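Local coordinates for mitochondrial edited mRNA stability factor 1 (Trypanosoma brucei, PDB 6NL1), which probably acts as a Nudix-type hydrolase that processes the 5' ends of mitochondrial mRNAs and supports the stability of edited transcripts, at residues R119-E124 against T244-R249; E165-V170 against H276-V281; D197-R202 against R287-Y292; E216-R221 against K238-W243. All coordinates share one frame; numbering follows the deposited sequence.

In the fold
Interaction 1 closes the first loop, from the start of helix 120-129 to the loop that precedes helix 250-262. Residues 165-170, just before strand 171-178 of the four-stranded antiparallel sheet, open the loop of interaction 2, which ends beyond strand 272-277. Strand 200-207 opens interaction 3, a parallel pairing with strand 290-296. Each of these three loops crosses the other two. Interaction 4 is the most local, joining strand 216-223 to residues 238-243, and lies within all three spans. Interactions 1 and 2 tie elements beside the antiparallel sheet to the Nudix part, whereas 3 and 4 join strands of the mixed sheet and share one sulfate.

Interaction 1: residues R119-E124 against T244-R249; sequences REWAAE and TLLYER. With SO4 (sulfate ion), chain C.
Two hydrogen bonds from side chain to backbone, one donated by W121 and one received by E124, make this a mostly polar, buried contact between the first turn of helix 120-129 and the loop leading into helix 250-262. NE1 of W121 gives its hydrogen to O of T244 at 2.7 Å. That oxygen lies in the ring plane, and the bond runs nearly along the C=O axis. E124 reaches the loop by standing straight out from the helix: CG is anti to the backbone N (chi1 -174°) and the chain stays extended. Its OE1 takes the N-H of L246 on the syn lone pair at 3.0 Å, almost linearly (177°), while OE2, in a salt bridge with R128, accepts from a water that also donates to O of L246. Glutamate suits this place because one carboxylate takes the N-H directly and reaches the carbonyl through a water. L245-E248 is a type II turn, stiffened by a 2.9 Å bond from N of L245 to OE1 of E248. Away from the loop, NE and NH2 of R119 donate to O3 and O4 of a sulfate, probably from the crystallisation liquor, that K126 also binds. Around this, L246 packs on A193 of helix 180-193, W121 meets W243 edge-to-face, and T244 OG1 bonds to N of V199 just ahead of strand 200-207.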
# COMPACT_ATOMS: atom_id res chain seq x y z
N ARG A 119 -7.27 -2.86 -2.46
CA ARG A 119 -8.55 -2.96 -1.75
C ARG A 119 -8.37 -3.01 -0.24
O ARG A 119 -9.18 -3.60 0.48
CB ARG A 119 -9.36 -4.16 -2.26
CG ARG A 119 -9.78 -3.99 -3.73
CD ARG A 119 -10.68 -5.15 -4.22
NE ARG A 119 -11.93 -5.27 -3.47
CZ ARG A 119 -13.05 -4.60 -3.75
NH1 ARG A 119 -13.09 -3.72 -4.75
NH2 ARG A 119 -14.14 -4.81 -3.01
N GLU A 120 -7.29 -2.39 0.22
CA GLU A 120 -7.03 -2.26 1.65
C GLU A 120 -8.23 -1.69 2.40
O GLU A 120 -8.60 -2.20 3.45
CB GLU A 120 -5.81 -1.34 1.87
CG GLU A 120 -4.49 -1.96 1.47
CD GLU A 120 -4.11 -1.70 0.01
OE1 GLU A 120 -4.97 -1.27 -0.81
OE2 GLU A 120 -2.93 -1.93 -0.31
N TRP A 121 -8.84 -0.63 1.87
CA TRP A 121 -9.95 0.02 2.56
C TRP A 121 -11.32 -0.52 2.15
O TRP A 121 -12.23 -0.60 2.97
CB TRP A 121 -9.85 1.56 2.47
CG TRP A 121 -8.59 1.99 3.14
CD1 TRP A 121 -8.33 1.94 4.48
CD2 TRP A 121 -7.38 2.44 2.51
NE1 TRP A 121 -7.05 2.35 4.73
CE2 TRP A 121 -6.44 2.66 3.54
CE3 TRP A 121 -7.02 2.69 1.18
CZ2 TRP A 121 -5.15 3.12 3.28
CZ3 TRP A 121 -5.73 3.15 0.93
CH2 TRP A 121 -4.81 3.36 1.97
N ALA A 122 -11.46 -0.91 0.88
CA ALA A 122 -12.67 -1.60 0.43
C ALA A 122 -12.94 -2.85 1.28
O ALA A 122 -14.07 -3.07 1.73
CB ALA A 122 -12.55 -1.96 -1.05
N ALA A 123 -11.90 -3.65 1.51
CA ALA A 123 -12.03 -4.86 2.32
C ALA A 123 -12.38 -4.54 3.77
O ALA A 123 -13.14 -5.27 4.40
CB ALA A 123 -10.75 -5.71 2.25
N GLU A 124 -11.84 -3.45 4.31
CA GLU A 124 -12.20 -3.08 5.68
C GLU A 124 -13.67 -2.67 5.77
O GLU A 124 -14.37 -3.01 6.72
CB GLU A 124 -11.30 -1.97 6.25
CG GLU A 124 -11.63 -1.72 7.71
CD GLU A 124 -10.78 -0.67 8.40
OE1 GLU A 124 -9.90 -0.06 7.77
OE2 GLU A 124 -11.02 -0.46 9.61
N THR A 244 -2.61 2.57 7.01
CA THR A 244 -3.48 3.01 8.10
C THR A 244 -4.87 2.38 7.98
O THR A 244 -5.52 2.49 6.95
CB THR A 244 -3.68 4.54 8.08
OG1 THR A 244 -4.19 4.92 6.79
CG2 THR A 244 -2.36 5.28 8.32
N LEU A 245 -5.32 1.72 9.04
CA LEU A 245 -6.71 1.30 9.16
C LEU A 245 -7.58 2.54 9.31
O LEU A 245 -7.09 3.62 9.68
CB LEU A 245 -6.89 0.37 10.37
CG LEU A 245 -6.07 -0.92 10.37
CD1 LEU A 245 -6.09 -1.58 11.74
CD2 LEU A 245 -6.58 -1.87 9.31
N LEU A 246 -8.87 2.42 9.02
CA LEU A 246 -9.79 3.52 9.28
C LEU A 246 -9.67 3.93 10.75
O LEU A 246 -9.58 3.07 11.63
CB LEU A 246 -11.23 3.10 8.96
CG LEU A 246 -11.54 2.79 7.48
CD1 LEU A 246 -12.96 2.28 7.31
CD2 LEU A 246 -11.30 4.03 6.62
N TYR A 247 -9.62 5.24 11.00
CA TYR A 247 -9.55 5.80 12.35
C TYR A 247 -8.17 5.69 13.00
O TYR A 247 -7.96 6.19 14.10
CB TYR A 247 -10.62 5.20 13.27
CG TYR A 247 -12.03 5.50 12.83
CD1 TYR A 247 -12.59 6.75 13.04
CD2 TYR A 247 -12.80 4.53 12.20
CE1 TYR A 247 -13.89 7.03 12.63
CE2 TYR A 247 -14.09 4.80 11.79
CZ TYR A 247 -14.63 6.05 12.00
OH TYR A 247 -15.92 6.33 11.60
N GLU A 248 -7.23 5.04 12.32
CA GLU A 248 -5.90 4.86 12.87
C GLU A 248 -4.98 6.04 12.54
O GLU A 248 -4.97 6.54 11.42
CB GLU A 248 -5.30 3.55 12.36
CG GLU A 248 -4.07 3.08 13.11
CD GLU A 248 -3.53 1.76 12.58
OE1 GLU A 248 -3.65 1.51 11.35
OE2 GLU A 248 -3.00 0.98 13.38
N ARG A 249 -4.22 6.50 13.53
CA ARG A 249 -3.24 7.56 13.31
C ARG A 249 -2.01 7.01 12.57
O ARG A 249 -1.73 5.81 12.63
CB ARG A 249 -2.82 8.18 14.64
CG ARG A 249 -3.90 9.03 15.30
CD ARG A 249 -3.46 9.60 16.66
NE ARG A 249 -2.15 10.24 16.58
CZ ARG A 249 -1.93 11.47 16.10
NH1 ARG A 249 -2.95 12.20 15.64
NH2 ARG A 249 -0.70 11.96 16.07
S SO4 C . -13.03 -7.65 -0.72
O1 SO4 C . -13.67 -8.73 -1.48
O2 SO4 C . -12.83 -8.09 0.65
O3 SO4 C . -11.74 -7.32 -1.32
O4 SO4 C . -13.89 -6.47 -0.75
O HOH W 1 -10.34 0.60 11.92

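Interaction 2: residues E165-V170 against H276-V281; sequences ETADDV and HLYQTV
A167 and T280 touch methyl to methyl, CB of A167 lying 3.6 Å from CG2 of T280, where the short 3-10 turn 167-169 faces the chain leaving strand 272-277. The same CB sits 3.7 Å from the carbonyl O of V281. Alanine fits here: its one methyl points at the other segment, and a small side chain is what backbones this close can accept, the CA atoms of A167 and V281 being 5.5 Å apart. The threonine rotamer settles which branch is offered, for chi1 of -168° sends OG1 opposite the backbone N and puts CG2 between N and the carbonyl carbon, facing A167. Y278 swings its ring out toward the turn with CG trans to the backbone N (chi1 178°), which carries OH to the neighbourhood of D168. OD1 of D168 is 3.5 Å from OH of Y278, and the carboxylate and ring planes are only 21° apart; the firm partner of this oxygen is R112, in a salt bridge. Waters fill in between. One accepts from N of D168 and lies 3.2 Å from OH of Y278, while a second accepts from N of A167 and donates weakly to O of T280. Within the turn, T166 OG1 donates to OD1 of D169 at 2.8 Å, coming from above the carboxylate plane. Nearby Q279 contacts GDP in another structure of this protein; the nucleotide is absent here. The direct contact is thus a methyl touch, and the polar atoms are linked mainly through water and to partners such as R112.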
# COMPACT_ATOMS: atom_id res chain seq x y z
N GLU A 165 -5.53 16.35 -16.11
CA GLU A 165 -4.33 17.04 -15.65
C GLU A 165 -3.57 16.18 -14.66
O GLU A 165 -2.35 16.04 -14.76
CB GLU A 165 -4.71 18.37 -14.98
CG GLU A 165 -5.49 19.33 -15.85
CD GLU A 165 -4.59 20.28 -16.61
OE1 GLU A 165 -3.36 20.08 -16.60
OE2 GLU A 165 -5.12 21.24 -17.21
N THR A 166 -4.29 15.63 -13.68
CA THR A 166 -3.67 14.81 -12.63
C THR A 166 -4.58 13.64 -12.25
O THR A 166 -5.78 13.66 -12.53
CB THR A 166 -3.41 15.62 -11.33
OG1 THR A 166 -4.66 15.86 -10.67
CG2 THR A 166 -2.72 16.96 -11.61
N ALA A 167 -4.00 12.63 -11.61
CA ALA A 167 -4.77 11.50 -11.09
C ALA A 167 -5.96 11.96 -10.24
O ALA A 167 -7.05 11.38 -10.31
CB ALA A 167 -3.88 10.59 -10.26
N ASP A 168 -5.75 12.99 -9.43
CA ASP A 168 -6.83 13.51 -8.58
C ASP A 168 -8.08 13.88 -9.36
O ASP A 168 -9.19 13.76 -8.84
CB ASP A 168 -6.35 14.70 -7.75
CG ASP A 168 -5.55 14.28 -6.52
OD1 ASP A 168 -5.53 13.06 -6.22
OD2 ASP A 168 -4.96 15.15 -5.86
N ASP A 169 -7.91 14.30 -10.61
CA ASP A 169 -9.04 14.80 -11.41
C ASP A 169 -9.84 13.69 -12.08
O ASP A 169 -10.94 13.93 -12.59
CB ASP A 169 -8.55 15.79 -12.47
CG ASP A 169 -7.78 16.96 -11.87
OD1 ASP A 169 -6.59 17.12 -12.21
OD2 ASP A 169 -8.37 17.70 -11.06
N VAL A 170 -9.30 12.48 -12.11
CA VAL A 170 -9.98 11.38 -12.80
C VAL A 170 -11.39 11.14 -12.25
O VAL A 170 -11.58 10.98 -11.04
CB VAL A 170 -9.13 10.10 -12.76
CG1 VAL A 170 -9.90 8.93 -13.37
CG2 VAL A 170 -7.80 10.34 -13.52
N HIS A 276 6.41 12.63 3.27
CA HIS A 276 5.62 11.73 2.45
C HIS A 276 6.08 11.80 1.01
O HIS A 276 6.70 12.77 0.59
CB HIS A 276 4.13 12.08 2.55
CG HIS A 276 3.77 13.38 1.90
ND1 HIS A 276 3.40 13.47 0.58
CD2 HIS A 276 3.75 14.64 2.39
CE1 HIS A 276 3.16 14.74 0.28
NE2 HIS A 276 3.36 15.47 1.36
N LEU A 277 5.80 10.73 0.27
CA LEU A 277 6.03 10.70 -1.16
C LEU A 277 4.69 10.40 -1.82
O LEU A 277 3.89 9.63 -1.30
CB LEU A 277 7.03 9.60 -1.55
CG LEU A 277 8.46 9.65 -1.01
CD1 LEU A 277 9.25 8.43 -1.49
CD2 LEU A 277 9.16 10.94 -1.40
N TYR A 278 4.45 11.04 -2.96
CA TYR A 278 3.25 10.82 -3.74
C TYR A 278 3.56 11.15 -5.19
O TYR A 278 3.52 12.32 -5.59
CB TYR A 278 2.11 11.68 -3.23
CG TYR A 278 0.84 11.52 -4.04
CD1 TYR A 278 0.21 10.28 -4.16
CD2 TYR A 278 0.28 12.61 -4.70
CE1 TYR A 278 -0.95 10.13 -4.92
CE2 TYR A 278 -0.88 12.48 -5.46
CZ TYR A 278 -1.49 11.24 -5.57
OH TYR A 278 -2.64 11.13 -6.32
N GLN A 279 3.89 10.12 -5.95
CA GLN A 279 4.25 10.29 -7.35
C GLN A 279 3.29 9.44 -8.17
O GLN A 279 3.24 8.23 -7.98
CB GLN A 279 5.68 9.81 -7.59
CG GLN A 279 6.11 9.95 -9.03
CD GLN A 279 5.94 11.37 -9.53
OE1 GLN A 279 6.41 12.31 -8.90
NE2 GLN A 279 5.25 11.53 -10.66
N THR A 280 2.54 10.04 -9.07
CA THR A 280 1.58 9.27 -9.84
C THR A 280 1.23 9.93 -11.18
O THR A 280 1.67 11.03 -11.46
CB THR A 280 0.28 9.04 -9.05
OG1 THR A 280 -0.52 8.05 -9.72
CG2 THR A 280 -0.51 10.35 -8.92
N VAL A 281 0.42 9.23 -11.97
CA VAL A 281 -0.07 9.70 -13.26
C VAL A 281 -1.55 9.34 -13.33
O VAL A 281 -2.01 8.48 -12.59
CB VAL A 281 0.69 9.03 -14.41
CG1 VAL A 281 2.15 9.49 -14.43
CG2 VAL A 281 0.61 7.51 -14.29
O HOH W 2 -1.14 12.74 -11.95
O HOH W 3 -3.01 13.61 -8.31

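Interaction 3: residues D197-R202 against R287-Y292; sequences DPVYVR and RVPVRY. With SO4 (sulfate ion), chain B.
Y200, V201 and R202 run parallel to V290, R291 and Y292, the strand axes 4.5 Å apart at an angle of 26°, with N of R291 bonded to O of Y200 and N of R202 to O of R291. Just before strand 290-296, V288 lays CG2 over one face of the Y200 ring, 3.8 Å from its centroid and 11° off the normal, a CH-pi contact in which a valine methyl caps the ring. The ring's OH bonds to E120. On the same side of the sheet, the aliphatic part of R202 lies along two partner-strand residues: CG is 3.7 Å from CG1 of V290, and CB is 3.6 Å from CE1 of Y292. A bend at chi2 (-63°) then turns the guanidinium back, so that NH1 donates to O of V201 at 2.9 Å. NE bonds only weakly to a sulfate, probably a crystallisation ion, whereas OH of Y292 donates to O3 of the sulfate at 2.7 Å, at the edge of the tyrosine ring. R202, V288 and Y292 contact GDP in another structure of this protein; none is bound here, but the sulfate may mark where a negatively charged group of the nucleotide sits.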
# COMPACT_ATOMS: atom_id res chain seq x y z
N ASP A 197 -7.07 10.80 5.98
CA ASP A 197 -6.18 10.74 4.84
C ASP A 197 -5.52 9.36 4.89
O ASP A 197 -4.36 9.24 5.30
CB ASP A 197 -5.15 11.88 4.98
CG ASP A 197 -4.13 11.92 3.84
OD1 ASP A 197 -4.54 11.81 2.66
OD2 ASP A 197 -2.92 12.08 4.13
N PRO A 198 -6.26 8.30 4.53
CA PRO A 198 -5.68 6.95 4.59
C PRO A 198 -4.48 6.90 3.67
O PRO A 198 -4.55 7.40 2.55
CB PRO A 198 -6.80 6.05 4.03
CG PRO A 198 -8.05 6.86 4.13
CD PRO A 198 -7.62 8.29 3.96
N VAL A 199 -3.39 6.32 4.14
CA VAL A 199 -2.16 6.28 3.37
C VAL A 199 -1.43 4.97 3.62
O VAL A 199 -1.76 4.24 4.55
CB VAL A 199 -1.21 7.43 3.77
CG1 VAL A 199 -1.82 8.80 3.43
CG2 VAL A 199 -0.89 7.34 5.27
N TYR A 200 -0.45 4.67 2.78
CA TYR A 200 0.54 3.66 3.09
C TYR A 200 1.52 4.27 4.09
O TYR A 200 1.74 5.48 4.09
CB TYR A 200 1.29 3.25 1.83
CG TYR A 200 0.55 2.30 0.90
CD1 TYR A 200 1.05 1.99 -0.36
CD2 TYR A 200 -0.63 1.69 1.30
CE1 TYR A 200 0.40 1.11 -1.20
CE2 TYR A 200 -1.30 0.79 0.47
CZ TYR A 200 -0.78 0.51 -0.78
OH TYR A 200 -1.44 -0.36 -1.63
N VAL A 201 2.10 3.44 4.93
CA VAL A 201 3.12 3.89 5.86
C VAL A 201 4.35 3.01 5.74
O VAL A 201 4.24 1.81 5.48
CB VAL A 201 2.63 3.89 7.34
CG1 VAL A 201 1.54 4.92 7.52
CG2 VAL A 201 2.16 2.47 7.78
N ARG A 202 5.51 3.62 5.92
CA ARG A 202 6.76 2.88 5.94
C ARG A 202 7.52 3.35 7.18
O ARG A 202 7.72 4.54 7.38
CB ARG A 202 7.57 3.14 4.66
CG ARG A 202 6.93 2.61 3.38
CD ARG A 202 6.79 1.07 3.39
NE ARG A 202 6.22 0.59 2.13
CZ ARG A 202 4.92 0.37 1.92
NH1 ARG A 202 4.03 0.59 2.89
NH2 ARG A 202 4.51 -0.07 0.74
N ARG A 287 -3.25 5.15 -6.88
CA ARG A 287 -2.04 5.25 -6.06
C ARG A 287 -2.25 6.19 -4.90
O ARG A 287 -2.92 7.21 -5.05
CB ARG A 287 -0.86 5.76 -6.87
CG ARG A 287 -0.40 4.81 -7.95
CD ARG A 287 0.90 5.35 -8.59
NE ARG A 287 1.85 4.26 -8.52
CZ ARG A 287 3.06 4.33 -8.02
NH1 ARG A 287 3.56 5.48 -7.57
NH2 ARG A 287 3.78 3.23 -8.00
N VAL A 288 -1.68 5.86 -3.75
CA VAL A 288 -1.88 6.70 -2.57
C VAL A 288 -0.56 7.25 -2.07
O VAL A 288 0.51 6.72 -2.39
CB VAL A 288 -2.55 5.91 -1.42
CG1 VAL A 288 -3.94 5.45 -1.83
CG2 VAL A 288 -1.67 4.73 -1.01
N PRO A 289 -0.62 8.33 -1.28
CA PRO A 289 0.59 8.82 -0.62
C PRO A 289 1.19 7.77 0.32
O PRO A 289 0.50 6.93 0.90
CB PRO A 289 0.09 10.03 0.19
CG PRO A 289 -1.18 10.47 -0.53
CD PRO A 289 -1.80 9.17 -0.99
N VAL A 290 2.51 7.81 0.43
CA VAL A 290 3.23 6.99 1.38
C VAL A 290 3.86 7.91 2.44
O VAL A 290 4.60 8.83 2.10
CB VAL A 290 4.34 6.19 0.67
CG1 VAL A 290 5.09 5.35 1.67
CG2 VAL A 290 3.75 5.31 -0.45
N ARG A 291 3.55 7.66 3.71
CA ARG A 291 4.13 8.43 4.81
C ARG A 291 5.29 7.67 5.43
O ARG A 291 5.18 6.47 5.75
CB ARG A 291 3.08 8.73 5.87
CG ARG A 291 2.00 9.66 5.41
CD ARG A 291 1.86 10.80 6.38
NE ARG A 291 1.62 12.07 5.69
CZ ARG A 291 1.35 13.21 6.31
NH1 ARG A 291 1.29 13.24 7.64
NH2 ARG A 291 1.15 14.32 5.61
N TYR A 292 6.40 8.37 5.61
CA TYR A 292 7.63 7.77 6.08
C TYR A 292 7.95 8.14 7.52
O TYR A 292 7.59 9.23 7.99
CB TYR A 292 8.80 8.15 5.15
CG TYR A 292 8.73 7.43 3.84
CD1 TYR A 292 9.33 6.19 3.67
CD2 TYR A 292 8.00 7.96 2.78
CE1 TYR A 292 9.25 5.51 2.46
CE2 TYR A 292 7.91 7.28 1.56
CZ TYR A 292 8.53 6.06 1.42
OH TYR A 292 8.45 5.38 0.22
S SO4 B . 9.32 1.73 0.13
O1 SO4 B . 9.21 0.70 1.15
O2 SO4 B . 8.04 1.81 -0.57
O3 SO4 B . 9.67 3.03 0.69
O4 SO4 B . 10.38 1.37 -0.81

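Interaction 4: residues E216-R221 against K238-W243; sequences EWLMLR and KLPGKW. With SO4 (sulfate ion), chain B.
Opposite L220, K238 curls its long side chain back over the residues that follow it, L239 to G241, instead of reaching out. CG stands between the backbone N and the carbonyl carbon (chi1 62°), and further bends at chi3 and chi4 bring NZ of K238 round to O of G241 at 2.7 Å and O of L239 at 2.8 Å, both in the carbonyl plane. E261 completes the grip with a salt bridge, which would offset the charge of this buried ammonium. The backbones of L220 and K238 form an antiparallel hydrogen-bonded pair, N to O both ways, each bond 2.9 Å long; beyond it residues 239-243 leave the strand. There L239 and P240 lead toward helix 250-262; the span from G241 to the pair E260 and E261 is probably a degenerate Nudix box. G241 belongs at this bend, since its backbone angles (130°/148°) would jam a CB against the preceding carbonyl. P240, which has no N-H to satisfy where the pairing ends, sets CD 3.3 Å from O of L218, while the L220 and P240 side chains cross at about a right angle, CD1 of L220 lying 4.0 Å from CG of P240. L239 starts away from the strand, yet its CD2 comes back to rest 4.0 Å from CB of W217. The N-H of L239 points instead at the sulfate that Y292 also binds, donating to O1 at 2.9 Å.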
# COMPACT_ATOMS: atom_id res chain seq x y z
N GLU A 216 22.30 1.49 7.69
CA GLU A 216 21.68 0.35 7.01
C GLU A 216 20.18 0.27 7.34
O GLU A 216 19.78 0.47 8.48
CB GLU A 216 22.34 -0.98 7.41
CG GLU A 216 23.80 -1.11 7.00
CD GLU A 216 24.38 -2.51 7.24
OE1 GLU A 216 24.04 -3.17 8.26
OE2 GLU A 216 25.19 -2.95 6.41
N TRP A 217 19.38 -0.02 6.32
CA TRP A 217 17.93 -0.09 6.47
C TRP A 217 17.46 -1.54 6.43
O TRP A 217 17.91 -2.33 5.60
CB TRP A 217 17.25 0.70 5.33
CG TRP A 217 17.66 2.13 5.27
CD1 TRP A 217 18.63 2.67 4.47
CD2 TRP A 217 17.13 3.21 6.05
NE1 TRP A 217 18.74 4.02 4.71
CE2 TRP A 217 17.83 4.38 5.68
CE3 TRP A 217 16.13 3.30 7.03
CZ2 TRP A 217 17.57 5.63 6.25
CZ3 TRP A 217 15.87 4.55 7.60
CH2 TRP A 217 16.59 5.69 7.21
N LEU A 218 16.55 -1.88 7.33
CA LEU A 218 15.92 -3.20 7.31
C LEU A 218 14.95 -3.29 6.14
O LEU A 218 14.07 -2.44 5.99
CB LEU A 218 15.17 -3.44 8.62
CG LEU A 218 14.69 -4.87 8.86
CD1 LEU A 218 15.89 -5.78 9.01
CD2 LEU A 218 13.81 -4.93 10.10
N MET A 219 15.10 -4.31 5.31
CA MET A 219 14.23 -4.47 4.15
C MET A 219 13.65 -5.89 4.02
O MET A 219 14.25 -6.86 4.48
CB MET A 219 14.99 -4.10 2.88
CG MET A 219 15.57 -2.69 2.96
SD MET A 219 15.91 -2.00 1.35
CE MET A 219 16.73 -3.37 0.56
N LEU A 220 12.47 -5.98 3.39
CA LEU A 220 11.82 -7.26 3.11
C LEU A 220 11.47 -7.30 1.64
O LEU A 220 11.48 -6.27 0.96
CB LEU A 220 10.51 -7.40 3.89
CG LEU A 220 10.48 -7.35 5.42
CD1 LEU A 220 10.13 -5.94 5.88
CD2 LEU A 220 9.46 -8.36 5.96
N ARG A 221 11.12 -8.48 1.14
CA ARG A 221 10.63 -8.62 -0.22
C ARG A 221 9.26 -9.29 -0.20
O ARG A 221 9.15 -10.47 0.13
CB ARG A 221 11.62 -9.41 -1.07
CG ARG A 221 12.97 -8.68 -1.23
CD ARG A 221 13.90 -9.41 -2.17
NE ARG A 221 13.48 -9.30 -3.57
CZ ARG A 221 13.96 -10.06 -4.54
NH1 ARG A 221 14.88 -10.98 -4.26
NH2 ARG A 221 13.55 -9.91 -5.78
N LYS A 238 10.99 -3.62 0.00
CA LYS A 238 10.37 -2.55 0.76
C LYS A 238 10.96 -2.39 2.15
O LYS A 238 11.47 -3.34 2.73
CB LYS A 238 8.86 -2.81 0.88
CG LYS A 238 8.51 -4.10 1.64
CD LYS A 238 7.01 -4.49 1.54
CE LYS A 238 6.06 -3.43 2.09
NZ LYS A 238 6.30 -3.10 3.54
N LEU A 239 10.89 -1.16 2.67
CA LEU A 239 10.97 -0.92 4.11
C LEU A 239 9.73 -1.56 4.76
O LEU A 239 8.72 -1.81 4.09
CB LEU A 239 10.99 0.60 4.38
CG LEU A 239 12.09 1.43 3.70
CD1 LEU A 239 12.00 2.93 4.05
CD2 LEU A 239 13.46 0.88 4.05
N PRO A 240 9.80 -1.85 6.06
CA PRO A 240 8.63 -2.40 6.76
C PRO A 240 7.49 -1.40 6.77
O PRO A 240 7.74 -0.20 6.71
CB PRO A 240 9.14 -2.59 8.20
CG PRO A 240 10.64 -2.66 8.09
CD PRO A 240 11.00 -1.77 6.93
N GLY A 241 6.26 -1.88 6.85
CA GLY A 241 5.13 -0.99 6.99
C GLY A 241 4.05 -1.31 5.98
O GLY A 241 4.34 -1.76 4.88
N LYS A 242 2.80 -1.09 6.37
CA LYS A 242 1.68 -1.39 5.49
C LYS A 242 0.80 -0.18 5.23
O LYS A 242 1.18 0.70 4.45
CB LYS A 242 0.86 -2.55 6.04
CG LYS A 242 1.59 -3.89 6.09
CD LYS A 242 0.61 -4.97 6.59
CE LYS A 242 1.29 -6.27 6.86
NZ LYS A 242 0.32 -7.26 7.38
N TRP A 243 -0.36 -0.12 5.89
CA TRP A 243 -1.29 1.00 5.71
C TRP A 243 -2.06 1.36 6.98
O TRP A 243 -2.14 0.57 7.93
CB TRP A 243 -2.27 0.70 4.57
CG TRP A 243 -3.24 -0.41 4.88
CD1 TRP A 243 -4.45 -0.30 5.53
CD2 TRP A 243 -3.08 -1.81 4.58
NE1 TRP A 243 -5.05 -1.54 5.63
CE2 TRP A 243 -4.23 -2.48 5.06
CE3 TRP A 243 -2.09 -2.55 3.93
CZ2 TRP A 243 -4.40 -3.86 4.92
CZ3 TRP A 243 -2.26 -3.92 3.79
CH2 TRP A 243 -3.40 -4.56 4.29
S SO4 B . 9.32 1.73 0.13
O1 SO4 B . 9.21 0.70 1.15
O2 SO4 B . 8.04 1.81 -0.57
O3 SO4 B . 9.67 3.03 0.69
O4 SO4 B . 10.38 1.37 -0.81